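Local coordinates for cytochrome cL (Hyphomicrobium denitrificans, PDB 2D0W), which carries electrons through a haem group and probably serves as the electron acceptor of methanol dehydrogenase in methanol oxidation, at residues 90-93 with 94-98; 104-107 with 108-111. All coordinates share one frame; numbering follows the deposited sequence.

In the fold
Helix 88-97, which holds interaction 1, is followed in the chain by the loop that holds interaction 2, and both touch the haem. The loop folds back onto the last turn of the helix: Ile95 O lies 3.1 Å from His106 N and Phe96 O lies 2.9 Å from Gly107 N, both probable hydrogen bonds, and the centres of the two interactions are about 9 Å apart. Leu91, Thr94 and Ile95 from interaction 1 and His106 from interaction 2 belong to the haem pocket. His106 also binds a zinc ion with Asp109, and that ion lies about 7 Å from the side chain of Ile95. Met103, an axial ligand of the haem iron, just precedes the loop segment.

Interaction 1: residues 90-93 with 94-98; sequences GLFE and TIFGG. With HEM (protoporphyrin IX containing Fe), chain H.
Phe92 and Phe96, one turn apart, run alongside each other in the same direction, their ring centroids 5.4 Å apart and their planes inclined by 38°, an oblique meeting. The rim atom CZ of Phe92 comes within 3.5 Å of CD2 of Phe96, while CB of Phe96 sits over one face of the Phe92 ring, near its rim. In both residues CG lies anti to the backbone N (chi1 171° and -163°), a shared setting that keeps the rings next to each other. A serine in place of Phe92 would probably leave Phe96 without its aromatic neighbour and open a gap toward Phe5, Phe33 and Met115. The pair follows the i to i+4 spacing of the alpha helix, in which Ile95 N donates to Leu91 O at 2.9 Å, almost straight. The flank carrying Leu91, Thr94 and Ile95 borders the haem in this cytochrome c. CG of Leu91 meets CD1 of Ile95 at 3.7 Å, the two side chains slanting across each other, and Leu91 CD1 reaches the haem methyl CMA at 3.3 Å. Thr94 divides its branches: CG2 packs on haem C2A at 3.6 Å, whereas OG1 hydrogen-bonds to Thr8 and to Asn85, itself a haem-binding residue. At the C-terminal end, water 1 donates to Glu93 O and to Gly98 O, bridging the last turn to the first residue beyond it.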
ATOM      1  N   GLY A  90       3.922   8.076  -3.631  1.00 15.64           N
ATOM      2  CA  GLY A  90       5.237   7.483  -3.927  1.00 14.74           C
ATOM      3  C   GLY A  90       5.235   5.974  -3.908  1.00 14.20           C
ATOM      4  O   GLY A  90       5.797   5.342  -4.801  1.00 14.46           O
ATOM      5  N   LEU A  91       4.617   5.399  -2.883  1.00 11.97           N
ATOM      6  CA  LEU A  91       4.472   3.957  -2.750  1.00 13.09           C
ATOM      7  C   LEU A  91       3.716   3.376  -3.954  1.00 12.84           C
ATOM      8  O   LEU A  91       4.153   2.390  -4.598  1.00 12.80           O
ATOM      9  CB  LEU A  91       3.776   3.616  -1.400  1.00 12.86           C
ATOM     10  CG  LEU A  91       3.666   2.134  -1.061  1.00 14.42           C
ATOM     11  CD1 LEU A  91       5.003   1.533  -1.263  1.00 13.56           C
ATOM     12  CD2 LEU A  91       3.194   1.855   0.375  1.00 12.84           C
ATOM     13  N   PHE A  92       2.625   4.025  -4.329  1.00 13.50           N
ATOM     14  CA  PHE A  92       1.895   3.599  -5.503  1.00 13.19           C
ATOM     15  C   PHE A  92       2.840   3.582  -6.731  1.00 13.14           C
ATOM     16  O   PHE A  92       2.860   2.601  -7.509  1.00 14.06           O
ATOM     17  CB  PHE A  92       0.694   4.542  -5.714  1.00 14.13           C
ATOM     18  CG  PHE A  92      -0.047   4.344  -7.034  1.00 18.03           C
ATOM     19  CD1 PHE A  92      -1.102   3.446  -7.125  1.00 17.72           C
ATOM     20  CD2 PHE A  92       0.323   5.053  -8.179  1.00 18.13           C
ATOM     21  CE1 PHE A  92      -1.792   3.272  -8.331  1.00 19.32           C
ATOM     22  CE2 PHE A  92      -0.343   4.878  -9.385  1.00 19.42           C
ATOM     23  CZ  PHE A  92      -1.415   3.990  -9.462  1.00 19.89           C
ATOM     24  N   GLU A  93       3.610   4.667  -6.900  1.00 13.20           N
ATOM     25  CA  GLU A  93       4.461   4.825  -8.085  1.00 13.56           C
ATOM     26  C   GLU A  93       5.535   3.708  -8.056  1.00 14.04           C
ATOM     27  O   GLU A  93       5.802   3.075  -9.077  1.00 13.88           O
ATOM     28  CB  GLU A  93       5.108   6.238  -8.091  1.00 15.90           C
ATOM     29  CG  GLU A  93       4.195   7.416  -8.320  1.00 17.90           C
ATOM     30  CD  GLU A  93       4.907   8.792  -8.181  1.00 24.32           C
ATOM     31  OE1 GLU A  93       5.721   8.952  -7.232  1.00 24.61           O
ATOM     32  OE2 GLU A  93       4.657   9.717  -9.018  1.00 25.29           O
ATOM     33  N   THR A  94       6.103   3.416  -6.883  1.00 13.75           N
ATOM     34  CA  THR A  94       7.124   2.351  -6.772  1.00 14.71           C
ATOM     35  C   THR A  94       6.529   1.003  -7.152  1.00 15.49           C
ATOM     36  O   THR A  94       7.086   0.273  -7.986  1.00 13.21           O
ATOM     37  CB  THR A  94       7.730   2.339  -5.380  1.00 15.23           C
ATOM     38  OG1 THR A  94       8.345   3.608  -5.176  1.00 16.37           O
ATOM     39  CG2 THR A  94       8.770   1.207  -5.205  1.00 14.92           C
ATOM     40  N   ILE A  95       5.359   0.693  -6.591  1.00 12.40           N
ATOM     41  CA  ILE A  95       4.673  -0.557  -6.920  1.00 11.85           C
ATOM     42  C   ILE A  95       4.253  -0.589  -8.369  1.00 10.95           C
ATOM     43  O   ILE A  95       4.513  -1.585  -9.032  1.00 10.78           O
ATOM     44  CB  ILE A  95       3.484  -0.869  -5.976  1.00 11.79           C
ATOM     45  CG1 ILE A  95       3.978  -0.787  -4.538  1.00  9.75           C
ATOM     46  CG2 ILE A  95       2.915  -2.305  -6.260  1.00 13.30           C
ATOM     47  CD1 ILE A  95       2.857  -0.563  -3.483  1.00  6.61           C
ATOM     48  N   PHE A  96       3.653   0.502  -8.862  1.00 11.99           N
ATOM     49  CA  PHE A  96       3.096   0.525 -10.208  1.00 12.70           C
ATOM     50  C   PHE A  96       4.216   0.384 -11.243  1.00 13.27           C
ATOM     51  O   PHE A  96       4.139  -0.463 -12.126  1.00 13.29           O
ATOM     52  CB  PHE A  96       2.297   1.827 -10.516  1.00 12.68           C
ATOM     53  CG  PHE A  96       1.406   1.708 -11.707  1.00 13.61           C
ATOM     54  CD1 PHE A  96       1.924   1.725 -13.008  1.00 12.68           C
ATOM     55  CD2 PHE A  96       0.035   1.575 -11.554  1.00 12.58           C
ATOM     56  CE1 PHE A  96       1.065   1.597 -14.115  1.00 12.37           C
ATOM     57  CE2 PHE A  96      -0.804   1.431 -12.633  1.00 12.85           C
ATOM     58  CZ  PHE A  96      -0.298   1.430 -13.914  1.00 12.71           C
ATOM     59  N   GLY A  97       5.232   1.247 -11.134  1.00 13.75           N
ATOM     60  CA  GLY A  97       6.260   1.332 -12.168  1.00 14.22           C
ATOM     61  C   GLY A  97       7.503   0.548 -11.846  1.00 16.64           C
ATOM     62  O   GLY A  97       8.312   0.346 -12.728  1.00 16.83           O
ATOM     63  N   GLY A  98       7.652   0.090 -10.598  1.00 16.69           N
ATOM     64  CA  GLY A  98       8.828  -0.683 -10.168  1.00 17.23           C
ATOM     65  C   GLY A  98      10.020   0.151  -9.702  1.00 17.78           C
ATOM     66  O   GLY A  98       9.913   1.383  -9.609  1.00 16.60           O
TER
HETATM   67  CHA HEM H 200      11.935  -2.482  -3.529  1.00 11.45           C
HETATM   68  CHB HEM H 200       7.168  -3.183  -2.776  1.00 11.35           C
HETATM   69  CHC HEM H 200       7.227  -7.437  -5.157  1.00 11.09           C
HETATM   70  CHD HEM H 200      12.064  -7.242  -4.782  1.00 12.06           C
HETATM   71  C1A HEM H 200      10.611  -2.222  -3.166  1.00 13.45           C
HETATM   72  C2A HEM H 200      10.044  -0.995  -2.622  1.00 10.27           C
HETATM   73  C3A HEM H 200       8.748  -1.214  -2.396  1.00 12.24           C
HETATM   74  C4A HEM H 200       8.405  -2.568  -2.809  1.00 13.60           C
HETATM   75  CMA HEM H 200       7.708  -0.218  -1.787  1.00 11.38           C
HETATM   76  CAA HEM H 200      10.833   0.292  -2.291  1.00 10.58           C
HETATM   77  CBA HEM H 200      11.375   0.105  -0.863  1.00 10.55           C
HETATM   78  CGA HEM H 200      12.038   1.365  -0.320  1.00 15.58           C
HETATM   79  O1A HEM H 200      11.835   2.465  -0.888  1.00 14.75           O
HETATM   80  O2A HEM H 200      12.779   1.247   0.685  1.00 17.30           O
HETATM   81  C1B HEM H 200       6.750  -4.367  -3.397  1.00 14.31           C
HETATM   82  C2B HEM H 200       5.411  -4.958  -3.499  1.00 13.21           C
HETATM   83  C3B HEM H 200       5.434  -6.000  -4.178  1.00 11.92           C
HETATM   84  C4B HEM H 200       6.782  -6.311  -4.543  1.00 12.69           C
HETATM   85  CMB HEM H 200       4.225  -4.324  -2.776  1.00 12.82           C
HETATM   86  CAB HEM H 200       4.213  -6.701  -4.795  1.00 11.21           C
HETATM   87  CBB HEM H 200       3.350  -6.043  -5.505  1.00  9.54           C
HETATM   88  C1C HEM H 200       8.559  -7.780  -5.247  1.00 14.09           C
HETATM   89  C2C HEM H 200       9.130  -8.942  -5.957  1.00 12.99           C
HETATM   90  C3C HEM H 200      10.440  -8.907  -5.797  1.00 15.39           C
HETATM   91  C4C HEM H 200      10.792  -7.658  -5.101  1.00 13.11           C
HETATM   92  CMC HEM H 200       8.271 -10.162  -6.252  1.00 13.84           C
HETATM   93  CAC HEM H 200      11.517 -10.017  -6.021  1.00 14.46           C
HETATM   94  CBC HEM H 200      11.443 -10.684  -7.141  1.00 12.62           C
HETATM   95  C1D HEM H 200      12.511  -5.963  -4.517  1.00 11.53           C
HETATM   96  C2D HEM H 200      13.887  -5.505  -4.564  1.00 14.72           C
HETATM   97  C3D HEM H 200      13.850  -4.028  -4.188  1.00 11.95           C
HETATM   98  C4D HEM H 200      12.460  -3.720  -3.917  1.00 11.93           C
HETATM   99  CMD HEM H 200      15.137  -6.360  -4.938  1.00 13.15           C
HETATM  100  CAD HEM H 200      15.034  -2.999  -4.097  1.00 13.10           C
HETATM  101  CBD HEM H 200      14.876  -2.199  -5.392  1.00 15.88           C
HETATM  102  CGD HEM H 200      15.633  -0.894  -5.399  1.00 17.09           C
HETATM  103  O1D HEM H 200      15.515  -0.118  -6.365  1.00 16.27           O
HETATM  104  O2D HEM H 200      16.336  -0.628  -4.414  1.00 17.21           O
HETATM  105  NA  HEM H 200       9.582  -3.141  -3.240  1.00 13.94           N
HETATM  106  NB  HEM H 200       7.543  -5.313  -4.011  1.00 11.54           N
HETATM  107  NC  HEM H 200       9.604  -6.993  -4.784  1.00 15.50           N
HETATM  108  ND  HEM H 200      11.725  -4.889  -4.110  1.00 12.13           N
HETATM  109 FE   HEM H 200       9.578  -5.044  -4.117  1.00 14.17          FE
HETATM  110  O   HOH W   1       8.153   3.471 -10.246  1.00 11.53           O

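Interaction 2: residues 104-107 with 108-111; sequences GPHG and QDLE. With ZN (zinc ion), chain D; HEM (protoporphyrin IX containing Fe), chain H.
A local turn, bridged by a zinc ion, brings His106 and Asp109 together in the loop between helices 88-97 and 112-124, at one side of the haem. The two side chains, with ring and carboxylate planes 68° apart, converge on the metal: His106 ND1 and Asp109 OD1 each bind the zinc ion at 2.2 Å, and water 3 is a further ligand. The metal thus spans the 3.5 Å between His106 ND1 and Asp109 OD1. In both residues CG lies beside the backbone N (chi1 -59° and -64°), which brings the ring nitrogen and the carboxylate to the same ion. Zinc and haem together hold the imidazole: the haem side-chain carbon CBB lies over one ring face, toward its rim, and NE2 approaches haem CHC at 3.6 Å. The backbone also closes the turn. Asp109 N donates to His106 O at 2.9 Å, from well above the carbonyl plane, and Leu110 N makes a weak bond to the same oxygen at 3.4 Å. Farther along, water 2 donates to Gly107 O and Leu110 O, tying the two carbonyls together. CD1 of Leu110 turns back to within 4.0 Å of His106 CB. Leu110 and His106 both rest on Ile95 of helix 88-97, while Leu110 also packs on Met115 and Leu118 of helix 112-124, which Glu111 precedes as N-cap residue.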
ATOM      1  N   GLY A 104      10.376  -5.321 -10.231  1.00 14.93           N
ATOM      2  CA  GLY A 104       9.770  -4.944 -11.509  1.00 14.88           C
ATOM      3  C   GLY A 104       8.479  -4.162 -11.340  1.00 15.92           C
ATOM      4  O   GLY A 104       8.023  -3.966 -10.222  1.00 13.98           O
ATOM      5  N   PRO A 105       7.860  -3.738 -12.457  1.00 15.43           N
ATOM      6  CA  PRO A 105       6.555  -3.070 -12.341  1.00 15.53           C
ATOM      7  C   PRO A 105       5.399  -4.050 -12.105  1.00 15.60           C
ATOM      8  O   PRO A 105       5.463  -5.199 -12.543  1.00 14.57           O
ATOM      9  CB  PRO A 105       6.428  -2.320 -13.649  1.00 16.58           C
ATOM     10  CG  PRO A 105       7.231  -3.159 -14.658  1.00 15.76           C
ATOM     11  CD  PRO A 105       8.320  -3.836 -13.861  1.00 16.95           C
ATOM     12  N   HIS A 106       4.396  -3.611 -11.347  1.00 13.98           N
ATOM     13  CA  HIS A 106       3.247  -4.462 -11.006  1.00 14.19           C
ATOM     14  C   HIS A 106       1.966  -3.707 -11.386  1.00 14.77           C
ATOM     15  O   HIS A 106       0.870  -4.196 -11.186  1.00 15.67           O
ATOM     16  CB  HIS A 106       3.266  -4.844  -9.507  1.00 14.27           C
ATOM     17  CG  HIS A 106       4.504  -5.587  -9.089  1.00 15.46           C
ATOM     18  ND1 HIS A 106       4.641  -6.955  -9.220  1.00 17.45           N
ATOM     19  CD2 HIS A 106       5.674  -5.144  -8.566  1.00 16.77           C
ATOM     20  CE1 HIS A 106       5.853  -7.317  -8.850  1.00 17.48           C
ATOM     21  NE2 HIS A 106       6.498  -6.234  -8.438  1.00 19.21           N
ATOM     22  N   GLY A 107       2.129  -2.514 -11.981  1.00 15.61           N
ATOM     23  CA  GLY A 107       1.002  -1.727 -12.454  1.00 17.32           C
ATOM     24  C   GLY A 107       0.031  -2.505 -13.307  1.00 19.29           C
ATOM     25  O   GLY A 107      -1.151  -2.472 -13.074  1.00 20.20           O
ATOM     26  N   GLN A 108       0.561  -3.223 -14.279  1.00 19.72           N
ATOM     27  CA  GLN A 108      -0.194  -4.075 -15.195  1.00 21.96           C
ATOM     28  C   GLN A 108      -0.932  -5.232 -14.492  1.00 20.89           C
ATOM     29  O   GLN A 108      -1.852  -5.756 -15.056  1.00 21.87           O
ATOM     30  CB  GLN A 108       0.758  -4.628 -16.284  1.00 25.02           C
ATOM     31  CG  GLN A 108       0.821  -3.744 -17.536  1.00 29.45           C
ATOM     32  CD  GLN A 108       1.618  -4.332 -18.733  1.00 33.46           C
ATOM     33  OE1 GLN A 108       1.094  -4.470 -19.853  1.00 34.81           O
ATOM     34  NE2 GLN A 108       2.881  -4.619 -18.511  1.00 34.48           N
ATOM     35  N   ASP A 109      -0.530  -5.594 -13.273  1.00 20.24           N
ATOM     36  CA  ASP A 109      -0.973  -6.835 -12.599  1.00 19.16           C
ATOM     37  C   ASP A 109      -2.200  -6.660 -11.710  1.00 19.13           C
ATOM     38  O   ASP A 109      -2.985  -7.597 -11.527  1.00 19.90           O
ATOM     39  CB  ASP A 109       0.147  -7.377 -11.685  1.00 16.85           C
ATOM     40  CG  ASP A 109       1.398  -7.800 -12.451  1.00 18.23           C
ATOM     41  OD1 ASP A 109       2.475  -7.943 -11.832  1.00 19.12           O
ATOM     42  OD2 ASP A 109       1.315  -8.000 -13.671  1.00 19.48           O
ATOM     43  N   LEU A 110      -2.284  -5.488 -11.092  1.00 19.49           N
ATOM     44  CA  LEU A 110      -3.231  -5.170 -10.004  1.00 19.77           C
ATOM     45  C   LEU A 110      -4.320  -4.232 -10.502  1.00 18.90           C
ATOM     46  O   LEU A 110      -3.994  -3.179 -11.032  1.00 19.94           O
ATOM     47  CB  LEU A 110      -2.464  -4.390  -8.912  1.00 19.83           C
ATOM     48  CG  LEU A 110      -1.439  -5.171  -8.082  1.00 19.28           C
ATOM     49  CD1 LEU A 110      -0.224  -4.301  -7.576  1.00 18.75           C
ATOM     50  CD2 LEU A 110      -2.228  -5.768  -6.967  1.00 20.87           C
ATOM     51  N   GLU A 111      -5.600  -4.548 -10.295  1.00 19.36           N
ATOM     52  CA  GLU A 111      -6.629  -3.502 -10.459  1.00 20.33           C
ATOM     53  C   GLU A 111      -6.384  -2.374  -9.471  1.00 19.53           C
ATOM     54  O   GLU A 111      -5.949  -2.602  -8.324  1.00 15.93           O
ATOM     55  CB  GLU A 111      -8.040  -4.063 -10.296  1.00 22.01           C
ATOM     56  CG  GLU A 111      -8.399  -5.058 -11.425  1.00 25.14           C
ATOM     57  CD  GLU A 111      -9.604  -5.925 -11.092  1.00 27.81           C
ATOM     58  OE1 GLU A 111     -10.349  -5.555 -10.147  1.00 28.89           O
ATOM     59  OE2 GLU A 111      -9.811  -6.980 -11.767  1.00 28.41           O
TER
HETATM   60 ZN    ZN D1206       2.753  -8.059  -9.640  1.00 20.63          ZN
HETATM   61  CHA HEM H 200      11.935  -2.482  -3.529  1.00 11.45           C
HETATM   62  CHB HEM H 200       7.168  -3.183  -2.776  1.00 11.35           C
HETATM   63  CHC HEM H 200       7.227  -7.437  -5.157  1.00 11.09           C
HETATM   64  CHD HEM H 200      12.064  -7.242  -4.782  1.00 12.06           C
HETATM   65  C1A HEM H 200      10.611  -2.222  -3.166  1.00 13.45           C
HETATM   66  C2A HEM H 200      10.044  -0.995  -2.622  1.00 10.27           C
HETATM   67  C3A HEM H 200       8.748  -1.214  -2.396  1.00 12.24           C
HETATM   68  C4A HEM H 200       8.405  -2.568  -2.809  1.00 13.60           C
HETATM   69  CMA HEM H 200       7.708  -0.218  -1.787  1.00 11.38           C
HETATM   70  CAA HEM H 200      10.833   0.292  -2.291  1.00 10.58           C
HETATM   71  CBA HEM H 200      11.375   0.105  -0.863  1.00 10.55           C
HETATM   72  CGA HEM H 200      12.038   1.365  -0.320  1.00 15.58           C
HETATM   73  O1A HEM H 200      11.835   2.465  -0.888  1.00 14.75           O
HETATM   74  O2A HEM H 200      12.779   1.247   0.685  1.00 17.30           O
HETATM   75  C1B HEM H 200       6.750  -4.367  -3.397  1.00 14.31           C
HETATM   76  C2B HEM H 200       5.411  -4.958  -3.499  1.00 13.21           C
HETATM   77  C3B HEM H 200       5.434  -6.000  -4.178  1.00 11.92           C
HETATM   78  C4B HEM H 200       6.782  -6.311  -4.543  1.00 12.69           C
HETATM   79  CMB HEM H 200       4.225  -4.324  -2.776  1.00 12.82           C
HETATM   80  CAB HEM H 200       4.213  -6.701  -4.795  1.00 11.21           C
HETATM   81  CBB HEM H 200       3.350  -6.043  -5.505  1.00  9.54           C
HETATM   82  C1C HEM H 200       8.559  -7.780  -5.247  1.00 14.09           C
HETATM   83  C2C HEM H 200       9.130  -8.942  -5.957  1.00 12.99           C
HETATM   84  C3C HEM H 200      10.440  -8.907  -5.797  1.00 15.39           C
HETATM   85  C4C HEM H 200      10.792  -7.658  -5.101  1.00 13.11           C
HETATM   86  CMC HEM H 200       8.271 -10.162  -6.252  1.00 13.84           C
HETATM   87  CAC HEM H 200      11.517 -10.017  -6.021  1.00 14.46           C
HETATM   88  CBC HEM H 200      11.443 -10.684  -7.141  1.00 12.62           C
HETATM   89  C1D HEM H 200      12.511  -5.963  -4.517  1.00 11.53           C
HETATM   90  C2D HEM H 200      13.887  -5.505  -4.564  1.00 14.72           C
HETATM   91  C3D HEM H 200      13.850  -4.028  -4.188  1.00 11.95           C
HETATM   92  C4D HEM H 200      12.460  -3.720  -3.917  1.00 11.93           C
HETATM   93  CMD HEM H 200      15.137  -6.360  -4.938  1.00 13.15           C
HETATM   94  CAD HEM H 200      15.034  -2.999  -4.097  1.00 13.10           C
HETATM   95  CBD HEM H 200      14.876  -2.199  -5.392  1.00 15.88           C
HETATM   96  CGD HEM H 200      15.633  -0.894  -5.399  1.00 17.09           C
HETATM   97  O1D HEM H 200      15.515  -0.118  -6.365  1.00 16.27           O
HETATM   98  O2D HEM H 200      16.336  -0.628  -4.414  1.00 17.21           O
HETATM   99  NA  HEM H 200       9.582  -3.141  -3.240  1.00 13.94           N
HETATM  100  NB  HEM H 200       7.543  -5.313  -4.011  1.00 11.54           N
HETATM  101  NC  HEM H 200       9.604  -6.993  -4.784  1.00 15.50           N
HETATM  102  ND  HEM H 200      11.725  -4.889  -4.110  1.00 12.13           N
HETATM  103 FE   HEM H 200       9.578  -5.044  -4.117  1.00 14.17          FE
HETATM  104  O   HOH W   2      -2.453  -0.959 -11.079  1.00 29.84           O
HETATM  105  O   HOH W   3       1.032  -7.795  -8.366  1.00  5.66           O